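PDB 3UE6: Aureochrome1 from Vaucheria frigida, which binds flavin mononucleotide in a LOV domain of the PAS family and serves as a blue-light photoreceptor, probably passing the light signal on to partner regions. Local coordinates for residues T51-P56 against V140-V145; V111-Y116 against F123-F128. One frame throughout, in Å; residues are numbered along the deposited sequence.

Contact 1: T51-P56 against V140-V145; sequences TDASLP and VNYVGV. With FMN (flavin mononucleotide), chain G.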
# COMPACT_ATOMS: atom_id res chain seq x y z
N THR A 51 2.34 6.39 -5.06
CA THR A 51 3.07 7.60 -5.43
C THR A 51 3.85 8.14 -4.24
O THR A 51 3.51 7.87 -3.09
CB THR A 51 2.13 8.68 -5.96
OG1 THR A 51 1.29 9.15 -4.89
CG2 THR A 51 1.27 8.13 -7.08
N ASP A 52 4.89 8.91 -4.53
CA ASP A 52 5.67 9.57 -3.50
C ASP A 52 5.35 11.05 -3.48
O ASP A 52 5.73 11.79 -4.40
CB ASP A 52 7.17 9.36 -3.74
CG ASP A 52 8.02 9.71 -2.54
OD1 ASP A 52 7.61 10.61 -1.76
OD2 ASP A 52 9.09 9.09 -2.37
N ALA A 53 4.65 11.50 -2.45
CA ALA A 53 4.22 12.89 -2.37
C ALA A 53 5.38 13.87 -2.11
O ALA A 53 5.28 15.05 -2.43
CB ALA A 53 3.14 13.06 -1.31
N SER A 54 6.47 13.36 -1.53
CA SER A 54 7.61 14.21 -1.19
C SER A 54 8.42 14.55 -2.43
O SER A 54 9.21 15.50 -2.43
CB SER A 54 8.51 13.51 -0.17
OG SER A 54 9.20 12.41 -0.75
N LEU A 55 8.23 13.76 -3.48
CA LEU A 55 8.92 13.97 -4.74
C LEU A 55 8.11 14.89 -5.63
O LEU A 55 6.88 14.89 -5.57
CB LEU A 55 9.19 12.63 -5.43
CG LEU A 55 10.32 11.80 -4.81
CD1 LEU A 55 10.51 10.48 -5.55
CD2 LEU A 55 11.61 12.60 -4.79
N PRO A 56 8.79 15.69 -6.46
CA PRO A 56 8.16 16.69 -7.33
C PRO A 56 7.03 16.11 -8.19
O PRO A 56 7.28 15.22 -9.00
CB PRO A 56 9.32 17.16 -8.22
CG PRO A 56 10.53 16.94 -7.38
CD PRO A 56 10.26 15.70 -6.59
N VAL A 140 2.57 11.61 2.95
CA VAL A 140 3.90 11.23 2.50
C VAL A 140 3.84 10.30 1.29
O VAL A 140 4.76 10.26 0.47
CB VAL A 140 4.69 10.57 3.66
CG1 VAL A 140 4.60 9.06 3.58
CG2 VAL A 140 6.14 11.03 3.63
N ASN A 141 2.74 9.56 1.18
CA ASN A 141 2.50 8.67 0.05
C ASN A 141 1.03 8.67 -0.32
O ASN A 141 0.17 9.03 0.48
CB ASN A 141 2.89 7.23 0.40
CG ASN A 141 4.39 7.02 0.42
OD1 ASN A 141 4.97 6.76 1.47
ND2 ASN A 141 5.01 7.09 -0.75
N TYR A 142 0.74 8.24 -1.54
CA TYR A 142 -0.63 8.02 -1.96
C TYR A 142 -0.77 6.61 -2.52
O TYR A 142 0.16 6.10 -3.15
CB TYR A 142 -1.04 9.04 -3.03
CG TYR A 142 -1.43 10.41 -2.50
CD1 TYR A 142 -2.73 10.68 -2.11
CD2 TYR A 142 -0.49 11.43 -2.42
CE1 TYR A 142 -3.10 11.93 -1.64
CE2 TYR A 142 -0.84 12.69 -1.95
CZ TYR A 142 -2.15 12.93 -1.56
OH TYR A 142 -2.51 14.17 -1.09
N VAL A 143 -1.92 5.99 -2.28
CA VAL A 143 -2.23 4.73 -2.93
C VAL A 143 -3.43 4.93 -3.85
O VAL A 143 -4.48 5.41 -3.43
CB VAL A 143 -2.49 3.60 -1.91
CG1 VAL A 143 -3.52 4.02 -0.87
CG2 VAL A 143 -2.92 2.32 -2.62
N GLY A 144 -3.26 4.60 -5.13
CA GLY A 144 -4.34 4.71 -6.10
C GLY A 144 -4.87 3.34 -6.47
O GLY A 144 -4.10 2.41 -6.68
N VAL A 145 -6.19 3.22 -6.56
CA VAL A 145 -6.81 1.95 -6.94
C VAL A 145 -7.70 2.13 -8.16
O VAL A 145 -8.66 2.90 -8.13
CB VAL A 145 -7.63 1.35 -5.79
CG1 VAL A 145 -8.31 0.07 -6.24
CG2 VAL A 145 -6.75 1.10 -4.58
N1 FMN G . -6.02 10.15 -12.56
C2 FMN G . -6.63 9.40 -13.54
O2 FMN G . -7.22 9.97 -14.47
N3 FMN G . -6.60 8.02 -13.48
C4 FMN G . -5.95 7.39 -12.45
O4 FMN G . -5.92 6.16 -12.39
C4A FMN G . -5.33 8.14 -11.46
N5 FMN G . -4.67 7.52 -10.41
C5A FMN G . -4.05 8.27 -9.43
C6 FMN G . -3.39 7.64 -8.39
C7 FMN G . -2.77 8.39 -7.40
C7M FMN G . -2.06 7.69 -6.27
C8 FMN G . -2.80 9.77 -7.46
C8M FMN G . -2.13 10.57 -6.39
C9 FMN G . -3.46 10.41 -8.50
C9A FMN G . -4.09 9.66 -9.50
N10 FMN G . -4.74 10.27 -10.56
C10 FMN G . -5.36 9.52 -11.52
C1' FMN G . -4.83 11.77 -10.66
C2' FMN G . -3.66 12.43 -11.37
O2' FMN G . -2.45 11.85 -10.95
C3' FMN G . -3.68 13.92 -11.05
O3' FMN G . -3.55 14.12 -9.66
C4' FMN G . -4.98 14.54 -11.55
O4' FMN G . -5.04 14.41 -12.95
C5' FMN G . -5.13 16.01 -11.18
O5' FMN G . -3.88 16.66 -11.30
P FMN G . -3.53 17.62 -12.55
O1P FMN G . -3.53 16.77 -13.79
O2P FMN G . -2.17 18.23 -12.36
O3P FMN G . -4.56 18.72 -12.69

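Contact 2: V111-Y116 against F123-F128; sequences VCLLNY and FWNLFF. With FMN (flavin mononucleotide), chain G.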
# COMPACT_ATOMS: atom_id res chain seq x y z
N VAL A 111 -13.58 8.57 -7.90
CA VAL A 111 -14.23 9.18 -9.05
C VAL A 111 -14.28 8.21 -10.21
O VAL A 111 -13.39 7.37 -10.37
CB VAL A 111 -13.49 10.45 -9.51
CG1 VAL A 111 -14.32 11.20 -10.53
CG2 VAL A 111 -13.19 11.34 -8.32
N CYS A 112 -15.32 8.32 -11.03
CA CYS A 112 -15.43 7.52 -12.24
C CYS A 112 -15.22 8.41 -13.47
O CYS A 112 -16.02 9.32 -13.74
CB CYS A 112 -16.79 6.82 -12.30
SG CYS A 112 -16.98 5.68 -13.69
N LEU A 113 -14.14 8.16 -14.20
CA LEU A 113 -13.82 8.93 -15.40
C LEU A 113 -13.29 8.05 -16.53
O LEU A 113 -12.82 6.93 -16.30
CB LEU A 113 -12.82 10.06 -15.08
CG LEU A 113 -11.63 9.83 -14.14
CD1 LEU A 113 -11.04 8.44 -14.24
CD2 LEU A 113 -10.57 10.89 -14.40
N LEU A 114 -13.36 8.58 -17.75
CA LEU A 114 -12.81 7.90 -18.92
C LEU A 114 -11.28 7.96 -18.91
O LEU A 114 -10.70 9.05 -18.90
CB LEU A 114 -13.33 8.54 -20.20
CG LEU A 114 -13.17 7.71 -21.47
CD1 LEU A 114 -13.98 6.44 -21.34
CD2 LEU A 114 -13.58 8.50 -22.70
N ASN A 115 -10.64 6.80 -18.93
CA ASN A 115 -9.19 6.72 -19.04
C ASN A 115 -8.74 6.04 -20.34
O ASN A 115 -9.53 5.37 -21.01
CB ASN A 115 -8.58 6.00 -17.84
CG ASN A 115 -8.42 6.90 -16.63
OD1 ASN A 115 -8.02 6.45 -15.56
ND2 ASN A 115 -8.73 8.19 -16.81
N TYR A 116 -7.46 6.20 -20.66
CA TYR A 116 -6.91 5.74 -21.92
C TYR A 116 -5.77 4.75 -21.71
O TYR A 116 -4.91 4.96 -20.85
CB TYR A 116 -6.39 6.93 -22.73
CG TYR A 116 -7.48 7.82 -23.29
CD1 TYR A 116 -8.31 8.55 -22.45
CD2 TYR A 116 -7.67 7.93 -24.66
CE1 TYR A 116 -9.30 9.37 -22.96
CE2 TYR A 116 -8.66 8.74 -25.18
CZ TYR A 116 -9.47 9.46 -24.33
OH TYR A 116 -10.45 10.27 -24.85
N PHE A 123 -11.59 3.15 -21.42
CA PHE A 123 -12.40 2.39 -20.48
C PHE A 123 -12.81 3.33 -19.35
O PHE A 123 -12.09 4.27 -19.04
CB PHE A 123 -11.62 1.19 -19.94
CG PHE A 123 -10.52 1.56 -18.99
CD1 PHE A 123 -9.30 2.02 -19.46
CD2 PHE A 123 -10.69 1.42 -17.62
CE1 PHE A 123 -8.28 2.35 -18.59
CE2 PHE A 123 -9.67 1.75 -16.74
CZ PHE A 123 -8.47 2.21 -17.23
N TRP A 124 -13.97 3.08 -18.75
CA TRP A 124 -14.39 3.88 -17.61
C TRP A 124 -13.74 3.38 -16.33
O TRP A 124 -13.76 2.18 -16.04
CB TRP A 124 -15.91 3.93 -17.48
CG TRP A 124 -16.51 4.85 -18.47
CD1 TRP A 124 -16.92 4.53 -19.74
CD2 TRP A 124 -16.75 6.24 -18.32
NE1 TRP A 124 -17.41 5.64 -20.37
CE2 TRP A 124 -17.32 6.72 -19.51
CE3 TRP A 124 -16.56 7.16 -17.27
CZ2 TRP A 124 -17.69 8.04 -19.71
CZ3 TRP A 124 -16.92 8.47 -17.46
CH2 TRP A 124 -17.48 8.91 -18.66
N ASN A 125 -13.16 4.30 -15.57
CA ASN A 125 -12.37 3.95 -14.39
C ASN A 125 -12.98 4.47 -13.09
O ASN A 125 -12.98 5.67 -12.85
CB ASN A 125 -10.95 4.49 -14.56
CG ASN A 125 -10.04 4.11 -13.41
OD1 ASN A 125 -10.40 3.30 -12.56
ND2 ASN A 125 -8.83 4.67 -13.40
N LEU A 126 -13.50 3.56 -12.27
CA LEU A 126 -13.87 3.90 -10.89
C LEU A 126 -12.60 3.87 -10.05
O LEU A 126 -12.08 2.81 -9.71
CB LEU A 126 -14.90 2.94 -10.29
CG LEU A 126 -15.28 3.23 -8.82
CD1 LEU A 126 -15.57 4.72 -8.61
CD2 LEU A 126 -16.46 2.39 -8.35
N PHE A 127 -12.10 5.05 -9.74
CA PHE A 127 -10.76 5.18 -9.22
C PHE A 127 -10.78 5.77 -7.80
O PHE A 127 -11.39 6.81 -7.57
CB PHE A 127 -9.94 6.01 -10.22
CG PHE A 127 -8.94 6.91 -9.59
CD1 PHE A 127 -7.79 6.40 -9.02
CD2 PHE A 127 -9.14 8.28 -9.59
CE1 PHE A 127 -6.86 7.23 -8.45
CE2 PHE A 127 -8.21 9.12 -9.03
CZ PHE A 127 -7.07 8.59 -8.45
N PHE A 128 -10.14 5.09 -6.86
CA PHE A 128 -10.06 5.55 -5.48
C PHE A 128 -8.63 5.96 -5.11
O PHE A 128 -7.66 5.33 -5.54
CB PHE A 128 -10.57 4.48 -4.50
CG PHE A 128 -10.38 4.84 -3.04
CD1 PHE A 128 -11.30 5.65 -2.38
CD2 PHE A 128 -9.30 4.35 -2.32
CE1 PHE A 128 -11.14 5.97 -1.03
CE2 PHE A 128 -9.13 4.67 -0.98
CZ PHE A 128 -10.05 5.48 -0.34
N1 FMN G . -6.02 10.15 -12.56
C2 FMN G . -6.63 9.40 -13.54
O2 FMN G . -7.22 9.97 -14.47
N3 FMN G . -6.60 8.02 -13.48
C4 FMN G . -5.95 7.39 -12.45
O4 FMN G . -5.92 6.16 -12.39
C4A FMN G . -5.33 8.14 -11.46
N5 FMN G . -4.67 7.52 -10.41
C5A FMN G . -4.05 8.27 -9.43
C6 FMN G . -3.39 7.64 -8.39
C7 FMN G . -2.77 8.39 -7.40
C7M FMN G . -2.06 7.69 -6.27
C8 FMN G . -2.80 9.77 -7.46
C8M FMN G . -2.13 10.57 -6.39
C9 FMN G . -3.46 10.41 -8.50
C9A FMN G . -4.09 9.66 -9.50
N10 FMN G . -4.74 10.27 -10.56
C10 FMN G . -5.36 9.52 -11.52
C1' FMN G . -4.83 11.77 -10.66
C2' FMN G . -3.66 12.43 -11.37
O2' FMN G . -2.45 11.85 -10.95
C3' FMN G . -3.68 13.92 -11.05
O3' FMN G . -3.55 14.12 -9.66
C4' FMN G . -4.98 14.54 -11.55
O4' FMN G . -5.04 14.41 -12.95
C5' FMN G . -5.13 16.01 -11.18
O5' FMN G . -3.88 16.66 -11.30
P FMN G . -3.53 17.62 -12.55
O1P FMN G . -3.53 16.77 -13.79
O2P FMN G . -2.17 18.23 -12.36
O3P FMN G . -4.56 18.72 -12.69

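Contact 1: T51-P56 against V140-V145
Asn141 reaches back from its strand to Thr51 and doubles the grip on one carbonyl. With CG anti to its own carbonyl carbon (chi1 -75°), its amide sends ND2 to Thr51 O at 2.9 Å, a nearly straight bond that lies in the amide plane. Tyr142 N donates to the same Thr51 O from the opposite face of the carbonyl, so two N-H groups clasp it, while Thr51 N pairs with Tyr142 O. On the other face of the sheet the side chains of Thr51 and Tyr142 cross at a slant. Thr51 OG1 sits at the edge of the tyrosine ring, near its plane, where Ala53 CB also lies, 4.0 Å from Tyr142 CE2. The threonine's other branch, CG2, turns to the flavin and meets FMN C7M at 3.5 Å; Tyr142 CB touches that methyl as well. At the end of the strand, Asp52 OD1 accepts from Ser54 N, closing an Asx turn, and takes Ser54 OG as a second donor, as Ala53 N bonds to Val140 O. Gly144 N also nears C7M. Antiparallel strands meeting here wall in the dimethylbenzene end of the flavin, as in the PAS-fold pocket of LOV domains.

Contact 2: V111-Y116 against F123-F128
Asn115 and Asn125 join their side-chain amides beside the flavin. Asn125 ND2 donates to Asn115 OD1 at 2.9 Å, almost straight and within its own amide plane, but it arrives above the plane of the acceptor, since the two amides are turned 70° apart. The same OD1 takes the N-H of FMN N3 at 3.0 Å, so one oxygen is held by two donors; Asn115 ND2 adds a weak bond to FMN O2. Asn125 OD1 is bonded to Ser147 N, which helps fix how this amide is turned.

Backbone bonds pair Val111 with Phe127, Leu113 with Asn125 and Asn115 with Phe123, two for each pair, making the antiparallel hairpin of the PAS sheet whose inner face binds the isoalloxazine. Between them, Cys112 CA lies 3.1 Å from Asn125 O in a CA-H...O contact.

Apolar packing differs on the two faces. On the flavin side the Phe127 ring lies with one face over FMN C4A, offset toward the rim, and Leu113 CD2 approaches FMN O2. Phe123 CE1 rests 3.7 Å from Asn115 CB. On the other side Leu114, its CG anti to the backbone N (chi1 -163°), places CD1 over the five-membered ring of Trp124, 3.7 Å from the centroid, a CH-pi contact; Cys112 SG meets Trp124 CE3 obliquely at 3.9 Å. Replacing Trp124 with an alanine would probably leave Leu114 CD1 and Cys112 SG without the indole they pack on. Helix 151-161 reaches this side too, with Ala154 against Trp124 and Leu157 against Leu126.

How the contacts relate
Contact 1 and contact 2 belong to one five-stranded antiparallel sheet, their centres about 19 Å apart and on opposite sides of the chain's centre. Along the chain the hairpin of contact 2 is nested inside the loop that contact 1 closes: strand 48-52 comes first, then 109-116, 122-133 and 139-145. Strands 122-133 and 139-145 are neighbours in the sheet, and the two contacts meet there, where Val145 N probably bonds to Phe128 O at 2.8 Å. Both touch the same flavin, contact 1 at its methyl-bearing end and contact 2 at its polar pyrimidine end, so the sheet spans the chromophore's length. Contact 1 also borders the second subunit.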